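Local structure of dermonecrotic toxin (Pasteurella multocida, 2EBF) at residues G641-W653 against H663-E677. The protein acts as a potent mitogen and dermonecrotic toxin that induces bone resorption in atrophic rhinitis of pigs, its C-terminal region carrying a thiol protease-like catalytic triad. Residues are numbered along the deposited sequence; the frame is centred on the assembly and turned at random.
Sequences GLEAGMGASITWW and HQMHTTASFKFAGKE
Pairs of backbone hydrogen bonds join Ala648 to Thr668, Ile650 to His666 and Trp652 to Gln664, a regular antiparallel ladder between 648-653 and 663-668. The hairpin illustrates how side chains can carry a ladder across a break in register. Between the Ala648-Thr668 and Ala644-Phe671 pairs the register shifts by one; beyond the shift Gly645 N bonds to Ser670 O, and the carboxylate of Glu677 ties the loop to the next strand. Glu677 OE2 accepts Met646 N at 2.8 Å on its syn side, 22° out of the carboxylate plane, and Glu677 OE1 accepts Gly647 N on its syn lone pair at 3.2 Å. Ser670 OG, turned between its own backbone N and carbonyl carbon (chi1 63°), donates to Glu677 OE1 from above the carboxylate plane at 2.6 Å. Two waters add further links: one joins Gly647 O to Glu677 OE1, the other Gly645 O to Ser670 N.

On one face of the regular ladder, Trp652 folds its indole over the neighbouring strand (chi1 65°). Gln664 CB lies over the five-membered ring of Trp652 in a CH-pi contact, 3.7 Å from its centroid, and Gln664 O rests above the same face near the rim. Further along, Ile650 CG2 meets His666 CB at 4.1 Å. On the other face two hydroxyls meet: Ser649 OG and Thr667 OG1 stand 2.7 Å apart, and they are also hydrogen-bonded to Val722 O and Lys724 N respectively.

Both strands are central in the six-stranded antiparallel sheet of the C3 region. Strand 717-720 flanks 643-656, and 676-681 flanks 660-673. Trp704 of helix 701-711 covers Ala648, Ile650 and Thr668, whereas helix 596-610 packs on Phe671 and Phe673.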
ATOM      1  N   GLY A 641       6.503  34.943  33.609  1.00 32.71           N
ATOM      2  CA  GLY A 641       7.675  34.072  33.526  1.00 32.77           C
ATOM      3  C   GLY A 641       7.445  32.730  32.855  1.00 32.89           C
ATOM      4  O   GLY A 641       8.323  31.866  32.888  1.00 32.61           O
ATOM      5  N   LEU A 642       6.266  32.550  32.257  1.00 32.97           N
ATOM      6  CA  LEU A 642       5.937  31.315  31.548  1.00 33.16           C
ATOM      7  C   LEU A 642       6.507  31.334  30.139  1.00 32.84           C
ATOM      8  O   LEU A 642       6.813  32.397  29.603  1.00 32.53           O
ATOM      9  CB  LEU A 642       4.422  31.089  31.469  1.00 33.78           C
ATOM     10  CG  LEU A 642       3.627  30.486  32.639  1.00 34.84           C
ATOM     11  CD1 LEU A 642       4.522  29.825  33.672  1.00 35.58           C
ATOM     12  CD2 LEU A 642       2.759  31.531  33.290  1.00 36.92           C
ATOM     13  N   GLU A 643       6.628  30.158  29.539  1.00 32.68           N
ATOM     14  CA  GLU A 643       7.169  30.053  28.190  1.00 33.48           C
ATOM     15  C   GLU A 643       6.068  30.223  27.152  1.00 32.92           C
ATOM     16  O   GLU A 643       5.058  29.527  27.195  1.00 32.64           O
ATOM     17  CB  GLU A 643       7.887  28.718  27.988  1.00 33.94           C
ATOM     18  CG  GLU A 643       9.035  28.441  28.969  1.00 37.20           C
ATOM     19  CD  GLU A 643      10.177  29.455  28.891  1.00 41.90           C
ATOM     20  OE1 GLU A 643      10.837  29.683  29.936  1.00 45.23           O
ATOM     21  OE2 GLU A 643      10.426  30.025  27.804  1.00 43.19           O
ATOM     22  N   ALA A 644       6.291  31.138  26.213  1.00 32.58           N
ATOM     23  CA  ALA A 644       5.338  31.409  25.133  1.00 32.28           C
ATOM     24  C   ALA A 644       5.099  30.200  24.239  1.00 31.52           C
ATOM     25  O   ALA A 644       6.012  29.411  23.968  1.00 31.73           O
ATOM     26  CB  ALA A 644       5.819  32.588  24.296  1.00 32.42           C
ATOM     27  N   GLY A 645       3.849  30.028  23.823  1.00 30.95           N
ATOM     28  CA  GLY A 645       3.511  29.041  22.805  1.00 29.61           C
ATOM     29  C   GLY A 645       3.156  29.789  21.526  1.00 28.90           C
ATOM     30  O   GLY A 645       2.992  31.011  21.543  1.00 28.02           O
ATOM     31  N   MET A 646       3.025  29.048  20.429  1.00 28.69           N
ATOM     32  CA  MET A 646       2.576  29.608  19.147  1.00 29.11           C
ATOM     33  C   MET A 646       1.116  30.024  19.198  1.00 28.00           C
ATOM     34  O   MET A 646       0.696  30.938  18.487  1.00 26.59           O
ATOM     35  CB  MET A 646       2.705  28.563  18.046  1.00 28.83           C
ATOM     36  CG  MET A 646       4.096  28.041  17.850  1.00 30.73           C
ATOM     37  SD  MET A 646       4.144  26.824  16.538  1.00 33.67           S
ATOM     38  CE  MET A 646       3.248  25.459  17.269  1.00 33.27           C
ATOM     39  N   GLY A 647       0.346  29.327  20.034  1.00 26.84           N
ATOM     40  CA  GLY A 647      -1.090  29.553  20.120  1.00 26.32           C
ATOM     41  C   GLY A 647      -1.800  28.611  19.163  1.00 25.45           C
ATOM     42  O   GLY A 647      -1.182  27.709  18.586  1.00 26.23           O
ATOM     43  N   ALA A 648      -3.094  28.829  18.973  1.00 24.24           N
ATOM     44  CA  ALA A 648      -3.876  28.002  18.066  1.00 23.72           C
ATOM     45  C   ALA A 648      -5.122  28.752  17.630  1.00 23.71           C
ATOM     46  O   ALA A 648      -5.619  29.607  18.351  1.00 23.33           O
ATOM     47  CB  ALA A 648      -4.261  26.677  18.743  1.00 23.17           C
ATOM     48  N   SER A 649      -5.602  28.430  16.432  1.00 23.67           N
ATOM     49  CA  SER A 649      -6.831  28.995  15.913  1.00 23.55           C
ATOM     50  C   SER A 649      -7.678  27.887  15.309  1.00 23.62           C
ATOM     51  O   SER A 649      -7.166  26.895  14.783  1.00 24.75           O
ATOM     52  CB  SER A 649      -6.520  30.060  14.862  1.00 23.64           C
ATOM     53  OG  SER A 649      -5.683  31.054  15.404  1.00 23.62           O
ATOM     54  N   ILE A 650      -8.987  28.046  15.407  1.00 24.40           N
ATOM     55  CA  ILE A 650      -9.907  27.092  14.825  1.00 24.13           C
ATOM     56  C   ILE A 650     -10.992  27.846  14.073  1.00 24.06           C
ATOM     57  O   ILE A 650     -11.472  28.874  14.542  1.00 23.78           O
ATOM     58  CB  ILE A 650     -10.500  26.152  15.898  1.00 24.59           C
ATOM     59  CG1 ILE A 650     -11.419  25.125  15.228  1.00 26.10           C
ATOM     60  CG2 ILE A 650     -11.207  26.962  17.016  1.00 24.03           C
ATOM     61  CD1 ILE A 650     -11.836  23.961  16.118  1.00 25.66           C
ATOM     62  N   THR A 651     -11.367  27.329  12.909  1.00 24.96           N
ATOM     63  CA  THR A 651     -12.381  27.963  12.070  1.00 25.69           C
ATOM     64  C   THR A 651     -13.308  26.888  11.505  1.00 25.83           C
ATOM     65  O   THR A 651     -12.895  25.752  11.320  1.00 26.41           O
ATOM     66  CB  THR A 651     -11.742  28.814  10.948  1.00 26.22           C
ATOM     67  OG1 THR A 651     -12.766  29.488  10.207  1.00 26.07           O
ATOM     68  CG2 THR A 651     -10.884  27.954  10.004  1.00 25.51           C
ATOM     69  N   TRP A 652     -14.557  27.250  11.232  1.00 25.34           N
ATOM     70  CA  TRP A 652     -15.556  26.257  10.848  1.00 25.77           C
ATOM     71  C   TRP A 652     -16.681  26.924  10.070  1.00 26.10           C
ATOM     72  O   TRP A 652     -16.694  28.146   9.909  1.00 25.41           O
ATOM     73  CB  TRP A 652     -16.106  25.508  12.085  1.00 25.02           C
ATOM     74  CG  TRP A 652     -16.873  26.377  13.056  1.00 25.13           C
ATOM     75  CD1 TRP A 652     -18.216  26.659  13.028  1.00 23.78           C
ATOM     76  CD2 TRP A 652     -16.343  27.067  14.194  1.00 25.36           C
ATOM     77  NE1 TRP A 652     -18.548  27.497  14.070  1.00 25.14           N
ATOM     78  CE2 TRP A 652     -17.419  27.759  14.806  1.00 24.74           C
ATOM     79  CE3 TRP A 652     -15.056  27.187  14.750  1.00 26.18           C
ATOM     80  CZ2 TRP A 652     -17.249  28.554  15.944  1.00 24.97           C
ATOM     81  CZ3 TRP A 652     -14.888  27.975  15.893  1.00 24.65           C
ATOM     82  CH2 TRP A 652     -15.986  28.645  16.477  1.00 25.33           C
ATOM     83  N   TRP A 653     -17.606  26.108   9.584  1.00 26.14           N
ATOM     84  CA  TRP A 653     -18.752  26.620   8.839  1.00 26.33           C
ATOM     85  C   TRP A 653     -19.987  26.587   9.706  1.00 26.07           C
ATOM     86  O   TRP A 653     -20.150  25.698  10.562  1.00 25.17           O
ATOM     87  CB  TRP A 653     -19.006  25.806   7.559  1.00 25.10           C
ATOM     88  CG  TRP A 653     -17.813  25.678   6.672  1.00 25.52           C
ATOM     89  CD1 TRP A 653     -17.078  24.549   6.472  1.00 23.42           C
ATOM     90  CD2 TRP A 653     -17.188  26.713   5.888  1.00 24.21           C
ATOM     91  NE1 TRP A 653     -16.043  24.801   5.612  1.00 22.89           N
ATOM     92  CE2 TRP A 653     -16.081  26.121   5.235  1.00 23.94           C
ATOM     93  CE3 TRP A 653     -17.462  28.076   5.664  1.00 26.02           C
ATOM     94  CZ2 TRP A 653     -15.248  26.833   4.359  1.00 23.36           C
ATOM     95  CZ3 TRP A 653     -16.619  28.794   4.791  1.00 23.91           C
ATOM     96  CH2 TRP A 653     -15.515  28.169   4.167  1.00 24.38           C
ATOM     97  N   HIS A 663     -18.328  31.478   7.680  1.00 27.49           N
ATOM     98  CA  HIS A 663     -17.176  30.997   8.445  1.00 26.93           C
ATOM     99  C   HIS A 663     -17.218  31.640   9.843  1.00 26.27           C
ATOM    100  O   HIS A 663     -17.581  32.818   9.989  1.00 26.19           O
ATOM    101  CB  HIS A 663     -15.862  31.315   7.708  1.00 27.30           C
ATOM    102  CG  HIS A 663     -15.485  32.765   7.728  1.00 28.40           C
ATOM    103  ND1 HIS A 663     -16.093  33.707   6.925  1.00 28.76           N
ATOM    104  CD2 HIS A 663     -14.544  33.430   8.443  1.00 29.03           C
ATOM    105  CE1 HIS A 663     -15.555  34.892   7.154  1.00 29.25           C
ATOM    106  NE2 HIS A 663     -14.611  34.752   8.069  1.00 29.45           N
ATOM    107  N   GLN A 664     -16.876  30.855  10.865  1.00 26.01           N
ATOM    108  CA  GLN A 664     -16.827  31.321  12.247  1.00 25.33           C
ATOM    109  C   GLN A 664     -15.474  30.866  12.786  1.00 24.60           C
ATOM    110  O   GLN A 664     -14.979  29.818  12.382  1.00 24.36           O
ATOM    111  CB  GLN A 664     -17.953  30.680  13.084  1.00 26.22           C
ATOM    112  CG  GLN A 664     -19.392  30.959  12.588  1.00 27.58           C
ATOM    113  CD  GLN A 664     -19.795  32.435  12.663  1.00 30.79           C
ATOM    114  OE1 GLN A 664     -20.380  32.981  11.719  1.00 32.97           O
ATOM    115  NE2 GLN A 664     -19.494  33.080  13.783  1.00 28.51           N
ATOM    116  N   MET A 665     -14.871  31.648  13.677  1.00 24.35           N
ATOM    117  CA  MET A 665     -13.542  31.294  14.168  1.00 24.49           C
ATOM    118  C   MET A 665     -13.282  31.665  15.626  1.00 23.96           C
ATOM    119  O   MET A 665     -14.058  32.393  16.272  1.00 23.85           O
ATOM    120  CB  MET A 665     -12.446  31.868  13.248  1.00 24.29           C
ATOM    121  CG  MET A 665     -12.123  33.358  13.458  1.00 25.15           C
ATOM    122  SD  MET A 665     -13.490  34.534  13.317  1.00 28.42           S
ATOM    123  CE  MET A 665     -13.953  34.307  11.605  1.00 27.27           C
ATOM    124  N   HIS A 666     -12.182  31.139  16.148  1.00 24.01           N
ATOM    125  CA  HIS A 666     -11.759  31.448  17.502  1.00 23.48           C
ATOM    126  C   HIS A 666     -10.258  31.238  17.557  1.00 23.50           C
ATOM    127  O   HIS A 666      -9.697  30.536  16.711  1.00 23.04           O
ATOM    128  CB  HIS A 666     -12.466  30.533  18.515  1.00 24.09           C
ATOM    129  CG  HIS A 666     -12.186  30.882  19.951  1.00 23.25           C
ATOM    130  ND1 HIS A 666     -12.057  32.183  20.392  1.00 24.26           N
ATOM    131  CD2 HIS A 666     -12.063  30.102  21.050  1.00 22.51           C
ATOM    132  CE1 HIS A 666     -11.846  32.186  21.697  1.00 24.46           C
ATOM    133  NE2 HIS A 666     -11.831  30.933  22.118  1.00 22.50           N
ATOM    134  N   THR A 667      -9.611  31.847  18.546  1.00 23.38           N
ATOM    135  CA  THR A 667      -8.155  31.793  18.655  1.00 23.29           C
ATOM    136  C   THR A 667      -7.750  31.885  20.122  1.00 24.20           C
ATOM    137  O   THR A 667      -8.513  32.385  20.958  1.00 24.25           O
ATOM    138  CB  THR A 667      -7.503  32.925  17.779  1.00 23.45           C
ATOM    139  OG1 THR A 667      -6.111  32.647  17.554  1.00 24.27           O
ATOM    140  CG2 THR A 667      -7.683  34.305  18.423  1.00 23.98           C
ATOM    141  N   THR A 668      -6.557  31.393  20.441  1.00 23.92           N
ATOM    142  CA  THR A 668      -6.075  31.427  21.813  1.00 24.32           C
ATOM    143  C   THR A 668      -4.549  31.538  21.825  1.00 24.48           C
ATOM    144  O   THR A 668      -3.867  30.994  20.947  1.00 24.16           O
ATOM    145  CB  THR A 668      -6.535  30.151  22.603  1.00 23.94           C
ATOM    146  OG1 THR A 668      -6.183  30.264  23.993  1.00 25.14           O
ATOM    147  CG2 THR A 668      -5.886  28.889  22.035  1.00 24.30           C
ATOM    148  N   ALA A 669      -4.034  32.273  22.810  1.00 24.15           N
ATOM    149  CA  ALA A 669      -2.639  32.169  23.213  1.00 24.27           C
ATOM    150  C   ALA A 669      -2.422  30.848  23.942  1.00 24.91           C
ATOM    151  O   ALA A 669      -3.382  30.150  24.294  1.00 24.69           O
ATOM    152  CB  ALA A 669      -2.273  33.330  24.120  1.00 24.35           C
ATOM    153  N   SER A 670      -1.160  30.505  24.175  1.00 24.70           N
ATOM    154  CA  SER A 670      -0.832  29.295  24.908  1.00 25.71           C
ATOM    155  C   SER A 670       0.481  29.493  25.657  1.00 26.29           C
ATOM    156  O   SER A 670       1.240  30.434  25.375  1.00 25.29           O
ATOM    157  CB  SER A 670      -0.724  28.103  23.945  1.00 25.88           C
ATOM    158  OG  SER A 670       0.326  28.305  23.019  1.00 26.35           O
ATOM    159  N   PHE A 671       0.729  28.631  26.634  1.00 26.78           N
ATOM    160  CA  PHE A 671       2.057  28.546  27.226  1.00 28.29           C
ATOM    161  C   PHE A 671       2.600  27.158  26.929  1.00 29.41           C
ATOM    162  O   PHE A 671       1.839  26.236  26.619  1.00 29.32           O
ATOM    163  CB  PHE A 671       2.050  28.871  28.739  1.00 28.25           C
ATOM    164  CG  PHE A 671       1.410  27.812  29.595  1.00 28.20           C
ATOM    165  CD1 PHE A 671       2.175  26.797  30.158  1.00 29.85           C
ATOM    166  CD2 PHE A 671       0.047  27.842  29.864  1.00 29.07           C
ATOM    167  CE1 PHE A 671       1.593  25.815  30.940  1.00 29.48           C
ATOM    168  CE2 PHE A 671      -0.550  26.858  30.655  1.00 28.04           C
ATOM    169  CZ  PHE A 671       0.221  25.849  31.199  1.00 30.41           C
ATOM    170  N   LYS A 672       3.919  27.019  27.010  1.00 31.08           N
ATOM    171  CA  LYS A 672       4.571  25.772  26.677  1.00 33.00           C
ATOM    172  C   LYS A 672       5.132  25.153  27.947  1.00 33.88           C
ATOM    173  O   LYS A 672       5.828  25.811  28.722  1.00 33.82           O
ATOM    174  CB  LYS A 672       5.667  26.001  25.631  1.00 33.33           C
ATOM    175  CG  LYS A 672       6.085  24.736  24.917  1.00 36.25           C
ATOM    176  CD  LYS A 672       6.431  25.008  23.473  1.00 40.29           C
ATOM    177  CE  LYS A 672       6.918  23.736  22.792  1.00 40.82           C
ATOM    178  NZ  LYS A 672       7.622  24.073  21.515  1.00 42.95           N
ATOM    179  N   PHE A 673       4.783  23.893  28.172  1.00 35.18           N
ATOM    180  CA  PHE A 673       5.279  23.174  29.332  1.00 36.83           C
ATOM    181  C   PHE A 673       5.446  21.702  28.977  1.00 37.30           C
ATOM    182  O   PHE A 673       4.549  21.092  28.395  1.00 36.98           O
ATOM    183  CB  PHE A 673       4.333  23.338  30.530  1.00 37.46           C
ATOM    184  CG  PHE A 673       4.748  22.548  31.749  1.00 38.15           C
ATOM    185  CD1 PHE A 673       4.123  21.347  32.065  1.00 39.69           C
ATOM    186  CD2 PHE A 673       5.777  23.004  32.575  1.00 39.50           C
ATOM    187  CE1 PHE A 673       4.513  20.607  33.192  1.00 39.60           C
ATOM    188  CE2 PHE A 673       6.173  22.273  33.702  1.00 39.32           C
ATOM    189  CZ  PHE A 673       5.538  21.074  34.011  1.00 38.99           C
ATOM    190  N   ALA A 674       6.612  21.156  29.329  1.00 38.23           N
ATOM    191  CA  ALA A 674       6.948  19.751  29.097  1.00 38.80           C
ATOM    192  C   ALA A 674       6.720  19.325  27.651  1.00 38.98           C
ATOM    193  O   ALA A 674       6.119  18.286  27.395  1.00 39.36           O
ATOM    194  CB  ALA A 674       6.161  18.851  30.047  1.00 38.67           C
ATOM    195  N   GLY A 675       7.167  20.150  26.709  1.00 39.33           N
ATOM    196  CA  GLY A 675       7.040  19.813  25.292  1.00 39.53           C
ATOM    197  C   GLY A 675       5.684  20.067  24.641  1.00 39.41           C
ATOM    198  O   GLY A 675       5.591  20.083  23.412  1.00 39.29           O
ATOM    199  N   LYS A 676       4.638  20.268  25.452  1.00 38.70           N
ATOM    200  CA  LYS A 676       3.270  20.494  24.945  1.00 37.87           C
ATOM    201  C   LYS A 676       2.793  21.943  25.084  1.00 36.16           C
ATOM    202  O   LYS A 676       3.277  22.679  25.938  1.00 35.27           O
ATOM    203  CB  LYS A 676       2.270  19.565  25.641  1.00 38.41           C
ATOM    204  CG  LYS A 676       2.209  18.164  25.041  1.00 41.59           C
ATOM    205  CD  LYS A 676       1.165  17.315  25.731  1.00 44.76           C
ATOM    206  CE  LYS A 676       1.042  15.963  25.048  1.00 46.91           C
ATOM    207  NZ  LYS A 676       0.417  14.963  25.950  1.00 48.18           N
ATOM    208  N   GLU A 677       1.837  22.336  24.239  1.00 34.42           N
ATOM    209  CA  GLU A 677       1.201  23.646  24.350  1.00 32.68           C
ATOM    210  C   GLU A 677      -0.151  23.548  25.063  1.00 31.55           C
ATOM    211  O   GLU A 677      -0.936  22.628  24.818  1.00 31.03           O
ATOM    212  CB  GLU A 677       1.046  24.305  22.978  1.00 32.75           C
ATOM    213  CG  GLU A 677       2.382  24.681  22.347  1.00 32.55           C
ATOM    214  CD  GLU A 677       2.308  25.913  21.499  1.00 32.84           C
ATOM    215  OE1 GLU A 677       1.220  26.523  21.400  1.00 31.76           O
ATOM    216  OE2 GLU A 677       3.355  26.289  20.931  1.00 34.64           O
TER
HETATM  217  O   HOH W   1       5.739  27.854  30.524  1.00 34.47           O
HETATM  218  O   HOH W   2       0.673  32.196  22.640  1.00 30.31           O
HETATM  219  O   HOH W   3      -0.139  25.457  19.356  1.00 32.28           O